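PDB 5XOI: oxidoreductase, 2OG-Fe oxygenase family protein, putative, expressed from Oryza sativa subsp. japonica, which probably acts as an iron- and 2-oxoglutarate-dependent dioxygenase of the AlkB family, this chain being its oxygenase domain. Local coordinates for residues 27-30 with 31-35. Sequence-based numbering, arbitrary orientation.
Sequences DIIR and RCQKL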
# COMPACT_ATOMS: atom_id res chain seq x y z
N ASP A 27 -2.69 -13.23 -10.03
CA ASP A 27 -2.33 -14.09 -8.91
C ASP A 27 -2.58 -13.39 -7.59
O ASP A 27 -3.03 -14.01 -6.62
CB ASP A 27 -0.86 -14.51 -9.04
CG ASP A 27 -0.43 -15.49 -7.97
OD1 ASP A 27 -1.19 -16.44 -7.68
OD2 ASP A 27 0.69 -15.32 -7.44
N ILE A 28 -2.29 -12.08 -7.53
CA ILE A 28 -2.47 -11.33 -6.29
C ILE A 28 -3.95 -11.27 -5.93
O ILE A 28 -4.33 -11.49 -4.78
CB ILE A 28 -1.85 -9.93 -6.40
CG1 ILE A 28 -0.32 -10.01 -6.38
CG2 ILE A 28 -2.33 -9.05 -5.25
CD1 ILE A 28 0.35 -8.80 -6.97
N ILE A 29 -4.81 -10.98 -6.92
CA ILE A 29 -6.25 -10.95 -6.69
C ILE A 29 -6.74 -12.31 -6.24
O ILE A 29 -7.49 -12.43 -5.26
CB ILE A 29 -7.00 -10.49 -7.96
CG1 ILE A 29 -6.59 -9.07 -8.38
CG2 ILE A 29 -8.53 -10.64 -7.76
CD1 ILE A 29 -7.04 -7.99 -7.42
N ARG A 30 -6.35 -13.37 -6.96
CA ARG A 30 -6.85 -14.70 -6.63
C ARG A 30 -6.43 -15.11 -5.21
O ARG A 30 -7.25 -15.64 -4.46
CB ARG A 30 -6.37 -15.71 -7.67
CG ARG A 30 -7.16 -15.63 -8.98
CD ARG A 30 -6.71 -16.70 -9.97
NE ARG A 30 -7.47 -16.65 -11.22
CZ ARG A 30 -6.99 -17.06 -12.39
NH1 ARG A 30 -5.74 -17.52 -12.48
NH2 ARG A 30 -7.74 -16.99 -13.48
N ARG A 31 -5.18 -14.84 -4.83
CA ARG A 31 -4.75 -15.18 -3.47
C ARG A 31 -5.52 -14.38 -2.42
O ARG A 31 -5.91 -14.92 -1.38
CB ARG A 31 -3.25 -14.94 -3.30
CG ARG A 31 -2.37 -15.94 -4.03
CD ARG A 31 -0.92 -15.51 -3.94
NE ARG A 31 -0.02 -16.41 -4.66
CZ ARG A 31 0.68 -17.37 -4.09
NH1 ARG A 31 0.59 -17.57 -2.78
NH2 ARG A 31 1.48 -18.14 -4.82
N CYS A 32 -5.75 -13.09 -2.68
CA CYS A 32 -6.47 -12.25 -1.73
C CYS A 32 -7.96 -12.61 -1.69
O CYS A 32 -8.59 -12.48 -0.64
CB CYS A 32 -6.27 -10.78 -2.10
SG CYS A 32 -4.66 -10.12 -1.73
N GLN A 33 -8.53 -13.06 -2.81
CA GLN A 33 -9.91 -13.52 -2.79
C GLN A 33 -10.07 -14.71 -1.86
O GLN A 33 -11.03 -14.79 -1.08
CB GLN A 33 -10.38 -13.87 -4.20
CG GLN A 33 -10.66 -12.68 -5.06
CD GLN A 33 -10.92 -13.06 -6.50
OE1 GLN A 33 -10.41 -14.07 -6.98
NE2 GLN A 33 -11.71 -12.25 -7.19
N LYS A 34 -9.13 -15.65 -1.91
CA LYS A 34 -9.24 -16.87 -1.12
C LYS A 34 -8.88 -16.61 0.35
O LYS A 34 -9.60 -17.06 1.24
CB LYS A 34 -8.33 -17.95 -1.71
CG LYS A 34 -8.57 -19.32 -1.13
CD LYS A 34 -7.84 -20.37 -1.95
CE LYS A 34 -7.87 -21.72 -1.24
NZ LYS A 34 -9.25 -22.26 -1.08
N LEU A 35 -7.77 -15.92 0.60
CA LEU A 35 -7.43 -15.54 1.97
C LEU A 35 -8.49 -14.64 2.58
O LEU A 35 -8.75 -14.70 3.79
CB LEU A 35 -6.07 -14.85 2.01
CG LEU A 35 -4.84 -15.64 1.54
CD1 LEU A 35 -3.59 -14.87 1.88
CD2 LEU A 35 -4.79 -17.02 2.19
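Asp-27 and Arg-31, one helical turn apart, are joined by a salt bridge that runs through NE of the arginine. Asp-27 OD2 takes the stronger bond, 3.1 Å from Arg-31 NE, on its syn side but 33° out of the carboxylate plane; OD1 adds a weak second one to the same N-H. The carboxylate lies at the NE edge of the guanidinium, with its own plane turned 82° to it. Asp-27 chi1 (-176°) sets CG opposite the backbone N, which brings the carboxylate close to Arg-31, whose chain runs extended from CG to NE. An asparagine here would probably cost Arg-31 this counter-charge and leave its guanidinium freer to turn. On another side of the helix, Ile-29 CG2 packs 3.6 Å from Gln-33 CD, while the amide NE2 hydrogen-bonds Ala-217 O. Backbone i to i+4 bonds underlie both pairs, Gln-33 N to Ile-29 O at 2.7 Å among them. Val-88 and Phe-89 of helix 87-106 touch Arg-31; Ile-28 meets Leu-226, Ile-29 meets Leu-224, and Cys-32 meets both, all on strand 223-229. Helix 22-37 is thus amphipathic, its apolar face covering the major sheet of the double-stranded beta-helix (jelly-roll) fold of 2-oxoglutarate oxygenases.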